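Branched-chain-amino-acid aminotransferase (Pseudomonas sp. UW4, PDB 6JIF) catalyses the PLP-dependent transfer of amino groups between branched-chain amino acids and 2-oxo acids, as a class IV aminotransferase. Local coordinates at residues B[236-241]-B[256-261]; B[271-276]-B[282-287]; B[245-248]-B[254-257]; B[190-195]-B[216-221]. All blocks are in the same frame, centred on the assembly; numbering follows the deposited sequence.

Overall arrangement
Contacts 1 and 3 are buried, contact 2 is partly buried and contact 4 lies at the surface. Strand 255-258 ties the first three together: it pairs with strand 245-250 in contact 3, carries Pro-258 of contact 1, and runs parallel to strand 284-287, onto which helix 267-278 packs in contact 2. Their centres are about 8 to 14 Å apart, and that of contact 4 is about 16 to 28 Å from them. Backbone bonds and two aromatic rings knit contact 3, aliphatic side chains and one backbone bond contact 2, a proline and a serine-carboxylate bond contact 1, a weak lysine-tyrosine bond contact 4. Contacts 1, 3 and 4 also touch PLP, through Glu-240, Asn-245 and Arg-194.

Contact 1 (B[236-241]-B[256-261]); sequences TKIEEV and VTPNSP. With PLP (pyridoxal-5'-phosphate), chain D.
Pro-258 brings CG and CB of its ring against the backbone of strand 238-241, with CG 3.1 Å from Ile-238 O and CB 3.3 Å from the same oxygen. This is the tight part of the contact. The same CG also reaches Ile-238 CG2 at 4.3 Å, a looser aliphatic touch. Toward the partly exposed end the two segments meet through a single polar pair: Ser-260 OG donates to Glu-239 OE2 at 2.7 Å, approaching from above the carboxylate plane, 47° out of it. The glutamate gets there by a bent chain, with CG beside the backbone N (chi1 -64°) and a kink at chi2. Its other oxygen, OE1, is hydrogen-bonded to Ser-262 OG, and Ser-260 OG is also bonded to Ser-262 N, tying the carboxylate to the loop beyond strand 255-258. Glu-239 and Glu-240 both face Tyr-229 in a classic beta bulge. Glu-240 uses its own bend at chi2 to bring OE1 to 2.8 Å from PLP N1, while its OE2 accepts from Leu-264 N. A carboxylate this close to the pyridine nitrogen would be expected to favour protonation of that nitrogen, the electron-withdrawing state of the ring on which PLP chemistry in aminotransferases commonly relies.

Contact 2 (B[271-276]-B[282-287]); sequences SLIELA and MEVVEG
Ile-273 and Val-284 meet at about a right angle where helix 267-278 lies over strand 284-287. The axis of 271-276 runs at 145° to that of the strand, N-to-C, so nearer antiparallel than crossed. Followed outward, the isoleucine splits at CB into two arms. Its CG2, anti to the backbone N, faces both valine methyls, 4.0 Å from Val-284 CG1. The other arm starts with CG1, which touches that same valine methyl, also at 4.0 Å. Extended at chi2 (167°), it then carries CD1 past the valine to Glu-286, where CD1 is 3.9 Å from the carboxyl carbon CD. One helical turn on, Ala-276 CB touches both Val-284 CG2 and Met-282 CB, at 4.0 Å from each. The methionine chain then bends at chi3 and turns off toward Val-333 of helix 332-346. The polar link is made by the backbone: Met-282 N donates to Ala-276 O at 2.8 Å, with the donor tilted 31° from the carbonyl plane, and so holds the return of the chain against the last turn of the helix. Phe-255 and Thr-257 of the neighbouring strand also touch Ile-273. Strand 255-258, helix 267-278 and strand 284-287 thus form a beta-alpha-beta unit whose two strands are parallel neighbours.

Contact 3 (B[245-248]-B[254-257]); sequences NFFG and KFVT. With PLP (pyridoxal-5'-phosphate), chain D.
Gly-248 and Val-256 form an antiparallel hydrogen-bonded pair, with Gly-248 N bonded to Val-256 O at 2.9 Å and Val-256 N to Gly-248 O at 2.8 Å. The valine carbonyl also receives a CA-H...O contact from Phe-247 CA at 3.2 Å. Toward the PLP end a side chain takes over from the backbone: Thr-257 OG1 donates to Phe-246 O at 2.6 Å, almost straight along the C=O axis. A chi1 of -169° sets this hydroxyl opposite its own backbone N and across toward the partner strand. Phe-247 and Phe-255 lie together on one face of the hairpin. Their ring planes are within 13° of parallel, but the rings are shifted along those planes and share little of their faces, with centroids 5.0 Å from each other. Phe-247 CB stands over one face of the Phe-255 ring, 3.5 Å from CZ. At the start of strand 245-250, Asn-245 N is 3.5 Å from PLP C6, and its ND2 is hydrogen-bonded to Leu-264 O. The strands belong to a beta hairpin built into the larger mixed sheet: strand 297-304 lies antiparallel along the other edge of strand 245-250, and strand 284-287 runs parallel beside strand 255-258. Helix 267-278 covers the Phe-255 side through Leu-272 and Ile-273, while Phe-246 packs on Ile-238 and Val-241 of strand 238-241.

Contact 4 (B[190-195]-B[216-221]); sequences SSYDRA and GSKAKK. With PLP (pyridoxal-5'-phosphate), chain D.
Lys-218 reaches out from helix 206-221 so that its NZ donates a weak hydrogen bond to Tyr-192 OH, 3.3 Å away. The ammonium lies obliquely to the phenol, with NZ 4.1 Å from Tyr-192 CZ, and the pair buries little surface between the segments. Extended beyond CG, the lysine chain carries its charge from the exposed helix surface to the tyrosine hydroxyl. Ser-191 OG sits over one face of the ring, off its centre, 3.6 Å from the ring plane. Met-214 and Pro-215 of helix 206-221 touch the tyrosine side chain, and Arg-109 of the second subunit packs on it as well. The backbone under the tyrosine is held by an ST turn, in which Tyr-192 N donates to Ser-190 OG at 3.0 Å. This turn follows directly on strand 185-189 and opens the loop that leads toward helix 206-221. Farther along the loop, Asp-193 OD1 bonds to His-235 NE2, and OD2 accepts from Gln-198 N of the second subunit, so the loop takes part in the dimer interface. Arg-194 then turns inward to the cofactor. A bend at chi3 (-71°) turns its guanidinium to the cofactor methyl, and PLP C2A lies over one face of the group, 3.6 Å from Arg-194 NE. Ser-262 O, bonded to NH1, and Gly-201 O, bonded to NH2, steady the guanidinium, with a long, weak ion pair from NH1 to Glu-240 OE2.

Contact 1 (B[236-241]-B[256-261])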
loop_
_atom_site.group_PDB
_atom_site.type_symbol
_atom_site.label_atom_id
_atom_site.label_comp_id
_atom_site.label_asym_id
_atom_site.label_seq_id
_atom_site.Cartn_x
_atom_site.Cartn_y
_atom_site.Cartn_z
ATOM N N THR B 236 11.841 19.114 5.518
ATOM C CA THR B 236 11.959 20.570 5.480
ATOM C C THR B 236 10.974 21.260 4.547
ATOM O O THR B 236 10.891 22.494 4.588
ATOM C CB THR B 236 13.390 20.984 5.094
ATOM O OG1 THR B 236 13.730 20.478 3.798
ATOM C CG2 THR B 236 14.359 20.502 6.166
ATOM N N LYS B 237 10.244 20.514 3.717
ATOM C CA LYS B 237 9.414 21.095 2.654
ATOM C C LYS B 237 8.025 20.471 2.662
ATOM O O LYS B 237 7.891 19.262 2.821
ATOM C CB LYS B 237 10.097 20.864 1.267
ATOM C CG LYS B 237 11.364 21.667 1.064
ATOM C CD LYS B 237 12.216 21.142 -0.132
ATOM C CE LYS B 237 12.766 19.765 0.153
ATOM N NZ LYS B 237 13.910 19.345 -0.768
ATOM N N ILE B 238 6.980 21.286 2.491
ATOM C CA ILE B 238 5.618 20.747 2.426
ATOM C C ILE B 238 5.418 19.948 1.151
ATOM O O ILE B 238 5.809 20.377 0.062
ATOM C CB ILE B 238 4.605 21.901 2.479
ATOM C CG1 ILE B 238 4.715 22.575 3.843
ATOM C CG2 ILE B 238 3.148 21.411 2.223
ATOM C CD1 ILE B 238 3.873 23.849 3.979
ATOM N N GLU B 239 4.772 18.797 1.276
ATOM C CA GLU B 239 4.399 17.981 0.123
ATOM C C GLU B 239 2.901 17.819 -0.051
ATOM O O GLU B 239 2.404 18.013 -1.157
ATOM C CB GLU B 239 5.052 16.620 0.221
ATOM C CG GLU B 239 6.557 16.710 0.162
ATOM C CD GLU B 239 7.157 15.649 -0.766
ATOM O OE1 GLU B 239 6.532 14.564 -0.900
ATOM O OE2 GLU B 239 8.242 15.929 -1.356
ATOM N N GLU B 240 2.155 17.468 1.012
ATOM C CA GLU B 240 0.735 17.170 0.846
ATOM C C GLU B 240 -0.021 17.570 2.095
ATOM O O GLU B 240 0.502 17.493 3.207
ATOM C CB GLU B 240 0.415 15.677 0.603
ATOM C CG GLU B 240 1.071 15.058 -0.618
ATOM C CD GLU B 240 0.315 15.346 -1.888
ATOM O OE1 GLU B 240 -0.689 16.110 -1.845
ATOM O OE2 GLU B 240 0.703 14.783 -2.926
ATOM N N VAL B 241 -1.300 17.906 1.906
ATOM C CA VAL B 241 -2.173 18.276 3.040
ATOM C C VAL B 241 -3.212 17.171 3.113
ATOM O O VAL B 241 -4.156 17.164 2.307
ATOM C CB VAL B 241 -2.820 19.649 2.834
ATOM C CG1 VAL B 241 -3.772 20.042 4.021
ATOM C CG2 VAL B 241 -1.761 20.726 2.613
ATOM N N VAL B 256 1.606 29.347 -5.363
ATOM C CA VAL B 256 2.801 28.504 -5.182
ATOM C C VAL B 256 2.373 27.106 -4.763
ATOM O O VAL B 256 1.587 26.933 -3.832
ATOM C CB VAL B 256 3.759 29.129 -4.159
ATOM C CG1 VAL B 256 4.995 28.303 -4.026
ATOM C CG2 VAL B 256 4.105 30.549 -4.606
ATOM N N THR B 257 2.915 26.091 -5.435
ATOM C CA THR B 257 2.564 24.734 -5.020
ATOM C C THR B 257 3.797 23.821 -5.096
ATOM O O THR B 257 4.693 24.035 -5.932
ATOM C CB THR B 257 1.366 24.237 -5.873
ATOM O OG1 THR B 257 0.848 23.017 -5.326
ATOM C CG2 THR B 257 1.784 24.029 -7.344
ATOM N N PRO B 258 3.897 22.823 -4.197
ATOM C CA PRO B 258 5.082 21.951 -4.185
ATOM C C PRO B 258 5.286 21.154 -5.454
ATOM O O PRO B 258 4.337 20.742 -6.118
ATOM C CB PRO B 258 4.817 20.992 -2.999
ATOM C CG PRO B 258 3.967 21.862 -2.016
ATOM C CD PRO B 258 3.053 22.608 -3.010
ATOM N N ASN B 259 6.562 20.921 -5.760
ATOM C CA ASN B 259 6.976 20.102 -6.891
ATOM C C ASN B 259 8.039 19.154 -6.366
ATOM O O ASN B 259 9.038 19.607 -5.806
ATOM C CB ASN B 259 7.533 21.012 -7.989
ATOM C CG ASN B 259 7.946 20.257 -9.223
ATOM O OD1 ASN B 259 7.476 19.173 -9.470
ATOM N ND2 ASN B 259 8.782 20.869 -10.023
ATOM N N SER B 260 7.803 17.858 -6.470
ATOM C CA SER B 260 8.820 16.884 -6.079
ATOM C C SER B 260 8.398 15.533 -6.634
ATOM O O SER B 260 7.211 15.339 -6.958
ATOM C CB SER B 260 8.961 16.806 -4.557
ATOM O OG SER B 260 8.246 15.708 -4.021
ATOM N N PRO B 261 9.327 14.589 -6.729
ATOM C CA PRO B 261 8.961 13.270 -7.286
ATOM C C PRO B 261 7.931 12.506 -6.455
ATOM O O PRO B 261 7.309 11.586 -7.010
ATOM C CB PRO B 261 10.300 12.518 -7.338
ATOM C CG PRO B 261 11.387 13.617 -7.370
ATOM C CD PRO B 261 10.773 14.764 -6.552
HETATM N N1 PLP D . -2.854 14.665 -2.932
HETATM C C2 PLP D . -2.963 13.332 -2.672
HETATM C C2A PLP D . -1.944 12.737 -1.752
HETATM C C3 PLP D . -3.948 12.563 -3.294
HETATM O O3 PLP D . -4.003 11.214 -3.060
HETATM C C4 PLP D . -4.878 13.186 -4.166
HETATM C C4A PLP D . -5.834 12.369 -5.015
HETATM C C5 PLP D . -4.731 14.571 -4.378
HETATM C C6 PLP D . -3.723 15.261 -3.774
HETATM C C5A PLP D . -5.660 15.405 -5.203
HETATM O O4P PLP D . -5.783 14.903 -6.480
HETATM P P PLP D . -7.030 15.363 -7.361
HETATM O O1P PLP D . -7.073 16.871 -7.433
HETATM O O2P PLP D . -6.681 14.761 -8.730
HETATM O O3P PLP D . -8.345 14.853 -6.781
#

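Contact 2 (B[271-276]-B[282-287])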
loop_
_atom_site.group_PDB
_atom_site.type_symbol
_atom_site.label_atom_id
_atom_site.label_comp_id
_atom_site.label_asym_id
_atom_site.label_seq_id
_atom_site.Cartn_x
_atom_site.Cartn_y
_atom_site.Cartn_z
ATOM N N SER B 271 -5.798 22.131 -12.673
ATOM C CA SER B 271 -6.862 23.013 -13.111
ATOM C C SER B 271 -6.685 24.409 -12.544
ATOM O O SER B 271 -6.902 25.406 -13.240
ATOM C CB SER B 271 -8.211 22.401 -12.713
ATOM O OG SER B 271 -8.428 21.168 -13.428
ATOM N N LEU B 272 -6.372 24.506 -11.245
ATOM C CA LEU B 272 -6.136 25.818 -10.636
ATOM C C LEU B 272 -4.918 26.494 -11.256
ATOM O O LEU B 272 -4.922 27.709 -11.472
ATOM C CB LEU B 272 -5.960 25.655 -9.111
ATOM C CG LEU B 272 -7.221 25.214 -8.355
ATOM C CD1 LEU B 272 -6.966 24.981 -6.872
ATOM C CD2 LEU B 272 -8.301 26.319 -8.528
ATOM N N ILE B 273 -3.854 25.735 -11.549
ATOM C CA ILE B 273 -2.681 26.338 -12.194
ATOM C C ILE B 273 -3.073 26.931 -13.534
ATOM O O ILE B 273 -2.701 28.066 -13.864
ATOM C CB ILE B 273 -1.527 25.320 -12.313
ATOM C CG1 ILE B 273 -0.906 25.072 -10.929
ATOM C CG2 ILE B 273 -0.444 25.797 -13.307
ATOM C CD1 ILE B 273 0.028 23.868 -10.845
ATOM N N GLU B 274 -3.848 26.171 -14.326
ATOM C CA GLU B 274 -4.242 26.638 -15.654
ATOM C C GLU B 274 -5.204 27.821 -15.564
ATOM O O GLU B 274 -5.089 28.777 -16.336
ATOM C CB GLU B 274 -4.831 25.468 -16.456
ATOM C CG GLU B 274 -3.636 24.556 -16.919
ATOM C CD GLU B 274 -3.921 23.140 -17.474
ATOM O OE1 GLU B 274 -4.907 22.470 -17.114
ATOM O OE2 GLU B 274 -3.041 22.662 -18.247
ATOM N N LEU B 275 -6.145 27.804 -14.610
ATOM C CA LEU B 275 -7.068 28.932 -14.512
ATOM C C LEU B 275 -6.347 30.162 -13.991
ATOM O O LEU B 275 -6.594 31.266 -14.455
ATOM C CB LEU B 275 -8.264 28.605 -13.619
ATOM C CG LEU B 275 -9.219 27.564 -14.213
ATOM C CD1 LEU B 275 -10.155 27.102 -13.092
ATOM C CD2 LEU B 275 -10.010 28.119 -15.421
ATOM N N ALA B 276 -5.437 29.975 -13.026
ATOM C CA ALA B 276 -4.640 31.081 -12.524
ATOM C C ALA B 276 -3.879 31.741 -13.658
ATOM O O ALA B 276 -3.865 32.964 -13.773
ATOM C CB ALA B 276 -3.645 30.559 -11.447
ATOM N N MET B 282 -2.746 35.445 -13.044
ATOM C CA MET B 282 -1.827 35.173 -11.936
ATOM C C MET B 282 -0.544 34.459 -12.383
ATOM O O MET B 282 -0.526 33.724 -13.378
ATOM C CB MET B 282 -2.510 34.332 -10.855
ATOM C CG MET B 282 -3.684 35.052 -10.207
ATOM S SD MET B 282 -4.537 33.911 -9.089
ATOM C CE MET B 282 -3.320 33.833 -7.799
ATOM N N GLU B 283 0.538 34.679 -11.623
ATOM C CA GLU B 283 1.797 33.933 -11.768
ATOM C C GLU B 283 1.738 32.660 -10.934
ATOM O O GLU B 283 1.173 32.661 -9.836
ATOM C CB GLU B 283 2.992 34.787 -11.329
ATOM C CG GLU B 283 3.704 35.509 -12.449
ATOM C CD GLU B 283 4.142 36.913 -12.092
ATOM O OE1 GLU B 283 4.002 37.320 -10.905
ATOM O OE2 GLU B 283 4.618 37.628 -13.008
ATOM N N VAL B 284 2.302 31.572 -11.467
ATOM C CA VAL B 284 2.378 30.296 -10.760
ATOM C C VAL B 284 3.831 29.942 -10.540
ATOM O O VAL B 284 4.656 30.141 -11.433
ATOM C CB VAL B 284 1.658 29.187 -11.550
ATOM C CG1 VAL B 284 1.988 27.808 -10.908
ATOM C CG2 VAL B 284 0.208 29.445 -11.460
ATOM N N VAL B 285 4.147 29.467 -9.337
ATOM C CA VAL B 285 5.445 28.869 -9.017
ATOM C C VAL B 285 5.235 27.430 -8.553
ATOM O O VAL B 285 4.499 27.184 -7.592
ATOM C CB VAL B 285 6.172 29.666 -7.922
ATOM C CG1 VAL B 285 7.489 28.998 -7.633
ATOM C CG2 VAL B 285 6.346 31.147 -8.325
ATOM N N GLU B 286 5.909 26.481 -9.212
ATOM C CA GLU B 286 5.969 25.099 -8.761
ATOM C C GLU B 286 7.375 24.831 -8.250
ATOM O O GLU B 286 8.336 24.853 -9.018
ATOM C CB GLU B 286 5.593 24.135 -9.871
ATOM C CG GLU B 286 4.185 24.332 -10.363
ATOM C CD GLU B 286 3.880 23.334 -11.454
ATOM O OE1 GLU B 286 4.016 22.110 -11.178
ATOM O OE2 GLU B 286 3.560 23.766 -12.581
ATOM N N GLY B 287 7.512 24.643 -6.950
ATOM C CA GLY B 287 8.875 24.539 -6.455
ATOM C C GLY B 287 8.963 24.074 -5.010
ATOM O O GLY B 287 8.105 23.312 -4.569
#

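Contact 3 (B[245-248]-B[254-257])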
loop_
_atom_site.group_PDB
_atom_site.type_symbol
_atom_site.label_atom_id
_atom_site.label_comp_id
_atom_site.label_asym_id
_atom_site.label_seq_id
_atom_site.Cartn_x
_atom_site.Cartn_y
_atom_site.Cartn_z
ATOM N N ASN B 245 -3.586 18.497 -2.438
ATOM C CA ASN B 245 -2.362 19.251 -2.678
ATOM C C ASN B 245 -2.380 20.559 -1.901
ATOM O O ASN B 245 -3.455 21.086 -1.572
ATOM C CB ASN B 245 -2.184 19.561 -4.147
ATOM C CG ASN B 245 -1.895 18.309 -4.951
ATOM O OD1 ASN B 245 -2.640 17.963 -5.851
ATOM N ND2 ASN B 245 -0.866 17.593 -4.554
ATOM N N PHE B 246 -1.177 21.077 -1.593
ATOM C CA PHE B 246 -1.028 22.365 -0.904
ATOM C C PHE B 246 -0.887 23.479 -1.934
ATOM O O PHE B 246 -0.266 23.294 -2.974
ATOM C CB PHE B 246 0.220 22.357 -0.010
ATOM C CG PHE B 246 0.516 23.676 0.658
ATOM C CD1 PHE B 246 -0.083 23.998 1.883
ATOM C CD2 PHE B 246 1.398 24.588 0.095
ATOM C CE1 PHE B 246 0.160 25.223 2.525
ATOM C CE2 PHE B 246 1.684 25.819 0.763
ATOM C CZ PHE B 246 1.047 26.136 1.949
ATOM N N PHE B 247 -1.455 24.638 -1.649
ATOM C CA PHE B 247 -1.026 25.833 -2.358
ATOM C C PHE B 247 -0.926 26.983 -1.352
ATOM O O PHE B 247 -1.628 27.010 -0.332
ATOM C CB PHE B 247 -1.942 26.167 -3.551
ATOM C CG PHE B 247 -3.316 26.609 -3.155
ATOM C CD1 PHE B 247 -3.575 27.945 -2.821
ATOM C CD2 PHE B 247 -4.347 25.691 -3.050
ATOM C CE1 PHE B 247 -4.857 28.348 -2.433
ATOM C CE2 PHE B 247 -5.619 26.084 -2.625
ATOM C CZ PHE B 247 -5.876 27.423 -2.319
ATOM N N GLY B 248 0.013 27.881 -1.617
ATOM C CA GLY B 248 0.115 29.130 -0.886
ATOM C C GLY B 248 -0.018 30.283 -1.864
ATOM O O GLY B 248 0.325 30.156 -3.030
ATOM N N LYS B 254 1.444 35.407 -5.983
ATOM C CA LYS B 254 1.783 34.240 -6.794
ATOM C C LYS B 254 1.147 33.012 -6.182
ATOM O O LYS B 254 1.120 32.876 -4.950
ATOM C CB LYS B 254 3.303 34.047 -6.860
ATOM C CG LYS B 254 4.013 35.250 -7.429
ATOM C CD LYS B 254 5.481 34.994 -7.607
ATOM C CE LYS B 254 6.166 36.280 -8.114
ATOM N NZ LYS B 254 7.629 36.138 -7.984
ATOM N N PHE B 255 0.677 32.093 -7.049
ATOM C CA PHE B 255 0.107 30.814 -6.627
ATOM C C PHE B 255 1.263 29.828 -6.570
ATOM O O PHE B 255 1.900 29.570 -7.598
ATOM C CB PHE B 255 -0.970 30.382 -7.613
ATOM C CG PHE B 255 -1.618 29.040 -7.322
ATOM C CD1 PHE B 255 -0.976 27.843 -7.705
ATOM C CD2 PHE B 255 -2.869 28.961 -6.704
ATOM C CE1 PHE B 255 -1.590 26.598 -7.477
ATOM C CE2 PHE B 255 -3.486 27.741 -6.461
ATOM C CZ PHE B 255 -2.846 26.540 -6.863
ATOM N N VAL B 256 1.606 29.347 -5.363
ATOM C CA VAL B 256 2.801 28.504 -5.182
ATOM C C VAL B 256 2.373 27.106 -4.763
ATOM O O VAL B 256 1.587 26.933 -3.832
ATOM C CB VAL B 256 3.759 29.129 -4.159
ATOM C CG1 VAL B 256 4.995 28.303 -4.026
ATOM C CG2 VAL B 256 4.105 30.549 -4.606
ATOM N N THR B 257 2.915 26.091 -5.435
ATOM C CA THR B 257 2.564 24.734 -5.020
ATOM C C THR B 257 3.797 23.821 -5.096
ATOM O O THR B 257 4.693 24.035 -5.932
ATOM C CB THR B 257 1.366 24.237 -5.873
ATOM O OG1 THR B 257 0.848 23.017 -5.326
ATOM C CG2 THR B 257 1.784 24.029 -7.344
HETATM N N1 PLP D . -2.854 14.665 -2.932
HETATM C C2 PLP D . -2.963 13.332 -2.672
HETATM C C2A PLP D . -1.944 12.737 -1.752
HETATM C C3 PLP D . -3.948 12.563 -3.294
HETATM O O3 PLP D . -4.003 11.214 -3.060
HETATM C C4 PLP D . -4.878 13.186 -4.166
HETATM C C4A PLP D . -5.834 12.369 -5.015
HETATM C C5 PLP D . -4.731 14.571 -4.378
HETATM C C6 PLP D . -3.723 15.261 -3.774
HETATM C C5A PLP D . -5.660 15.405 -5.203
HETATM O O4P PLP D . -5.783 14.903 -6.480
HETATM P P PLP D . -7.030 15.363 -7.361
HETATM O O1P PLP D . -7.073 16.871 -7.433
HETATM O O2P PLP D . -6.681 14.761 -8.730
HETATM O O3P PLP D . -8.345 14.853 -6.781
#

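Contact 4 (B[190-195]-B[216-221])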
loop_
_atom_site.group_PDB
_atom_site.type_symbol
_atom_site.label_atom_id
_atom_site.label_comp_id
_atom_site.label_asym_id
_atom_site.label_seq_id
_atom_site.Cartn_x
_atom_site.Cartn_y
_atom_site.Cartn_z
ATOM N N SER B 190 2.976 16.454 10.373
ATOM C CA SER B 190 3.179 15.111 10.889
ATOM C C SER B 190 4.651 14.726 10.819
ATOM O O SER B 190 5.384 15.176 9.943
ATOM C CB SER B 190 2.361 14.102 10.075
ATOM O OG SER B 190 2.611 12.775 10.537
ATOM N N SER B 191 5.076 13.890 11.757
ATOM C CA SER B 191 6.421 13.316 11.705
ATOM C C SER B 191 6.475 12.072 10.846
ATOM O O SER B 191 7.583 11.568 10.555
ATOM C CB SER B 191 6.885 12.980 13.096
ATOM O OG SER B 191 6.110 11.916 13.596
ATOM N N TYR B 192 5.322 11.599 10.395
ATOM C CA TYR B 192 5.294 10.368 9.612
ATOM C C TYR B 192 5.318 10.661 8.125
ATOM O O TYR B 192 5.178 11.795 7.702
ATOM C CB TYR B 192 4.052 9.552 9.984
ATOM C CG TYR B 192 4.141 9.032 11.422
ATOM C CD1 TYR B 192 4.881 7.916 11.728
ATOM C CD2 TYR B 192 3.479 9.685 12.450
ATOM C CE1 TYR B 192 4.998 7.461 13.048
ATOM C CE2 TYR B 192 3.546 9.221 13.747
ATOM C CZ TYR B 192 4.295 8.124 14.047
ATOM O OH TYR B 192 4.342 7.702 15.360
ATOM N N ASP B 193 5.517 9.606 7.299
ATOM C CA ASP B 193 5.563 9.785 5.844
ATOM C C ASP B 193 4.424 9.061 5.121
ATOM O O ASP B 193 4.201 7.876 5.357
ATOM C CB ASP B 193 6.890 9.235 5.262
ATOM C CG ASP B 193 8.145 9.896 5.844
ATOM O OD1 ASP B 193 8.194 11.148 5.886
ATOM O OD2 ASP B 193 9.093 9.158 6.233
ATOM N N ARG B 194 3.757 9.727 4.182
ATOM C CA ARG B 194 2.818 9.000 3.319
ATOM C C ARG B 194 3.552 8.245 2.218
ATOM O O ARG B 194 3.005 7.271 1.669
ATOM C CB ARG B 194 1.764 9.918 2.659
ATOM C CG ARG B 194 2.354 11.124 1.913
ATOM C CD ARG B 194 1.298 11.875 1.060
ATOM N NE ARG B 194 0.876 11.102 -0.120
ATOM C CZ ARG B 194 1.515 11.101 -1.305
ATOM N NH1 ARG B 194 2.597 11.857 -1.518
ATOM N NH2 ARG B 194 1.011 10.383 -2.318
ATOM N N ALA B 195 4.749 8.690 1.854
ATOM C CA ALA B 195 5.412 8.043 0.722
ATOM C C ALA B 195 6.910 8.207 0.871
ATOM O O ALA B 195 7.391 9.135 1.521
ATOM C CB ALA B 195 4.966 8.624 -0.633
ATOM N N GLY B 216 -2.946 10.458 9.974
ATOM C CA GLY B 216 -4.173 11.227 9.866
ATOM C C GLY B 216 -4.986 11.100 11.121
ATOM O O GLY B 216 -5.517 12.079 11.622
ATOM N N SER B 217 -5.036 9.891 11.679
ATOM C CA SER B 217 -5.788 9.648 12.899
ATOM C C SER B 217 -5.196 10.420 14.074
ATOM O O SER B 217 -5.932 10.971 14.907
ATOM C CB SER B 217 -5.791 8.140 13.179
ATOM O OG SER B 217 -6.732 7.884 14.205
ATOM N N LYS B 218 -3.858 10.492 14.133
ATOM C CA LYS B 218 -3.178 11.202 15.211
ATOM C C LYS B 218 -3.418 12.707 15.122
ATOM O O LYS B 218 -3.637 13.360 16.151
ATOM C CB LYS B 218 -1.691 10.856 15.200
ATOM C CG LYS B 218 -1.431 9.586 15.974
ATOM C CD LYS B 218 0.017 9.250 16.062
ATOM C CE LYS B 218 0.222 8.201 17.160
ATOM N NZ LYS B 218 1.519 7.476 16.972
ATOM N N ALA B 219 -3.402 13.277 13.909
ATOM C CA ALA B 219 -3.745 14.688 13.764
ATOM C C ALA B 219 -5.198 14.943 14.156
ATOM O O ALA B 219 -5.511 15.950 14.791
ATOM C CB ALA B 219 -3.479 15.150 12.316
ATOM N N LYS B 220 -6.113 14.069 13.760
ATOM C CA LYS B 220 -7.510 14.305 14.135
ATOM C C LYS B 220 -7.746 14.096 15.636
ATOM O O LYS B 220 -8.593 14.775 16.246
ATOM C CB LYS B 220 -8.411 13.411 13.296
ATOM C CG LYS B 220 -8.436 13.883 11.834
ATOM C CD LYS B 220 -8.907 12.787 10.890
ATOM C CE LYS B 220 -8.835 13.254 9.420
ATOM N NZ LYS B 220 -8.668 12.150 8.410
ATOM N N LYS B 221 -7.044 13.158 16.262
ATOM C CA LYS B 221 -7.204 13.021 17.711
ATOM C C LYS B 221 -6.703 14.256 18.437
ATOM O O LYS B 221 -7.231 14.597 19.515
ATOM C CB LYS B 221 -6.477 11.781 18.235
ATOM C CG LYS B 221 -7.154 10.435 17.851
ATOM C CD LYS B 221 -8.472 10.231 18.624
ATOM C CE LYS B 221 -9.659 9.838 17.718
ATOM N NZ LYS B 221 -10.328 11.023 17.039
HETATM N N1 PLP D . -2.854 14.665 -2.932
HETATM C C2 PLP D . -2.963 13.332 -2.672
HETATM C C2A PLP D . -1.944 12.737 -1.752
HETATM C C3 PLP D . -3.948 12.563 -3.294
HETATM O O3 PLP D . -4.003 11.214 -3.060
HETATM C C4 PLP D . -4.878 13.186 -4.166
HETATM C C4A PLP D . -5.834 12.369 -5.015
HETATM C C5 PLP D . -4.731 14.571 -4.378
HETATM C C6 PLP D . -3.723 15.261 -3.774
HETATM C C5A PLP D . -5.660 15.405 -5.203
HETATM O O4P PLP D . -5.783 14.903 -6.480
HETATM P P PLP D . -7.030 15.363 -7.361
HETATM O O1P PLP D . -7.073 16.871 -7.433
HETATM O O2P PLP D . -6.681 14.761 -8.730
HETATM O O3P PLP D . -8.345 14.853 -6.781
#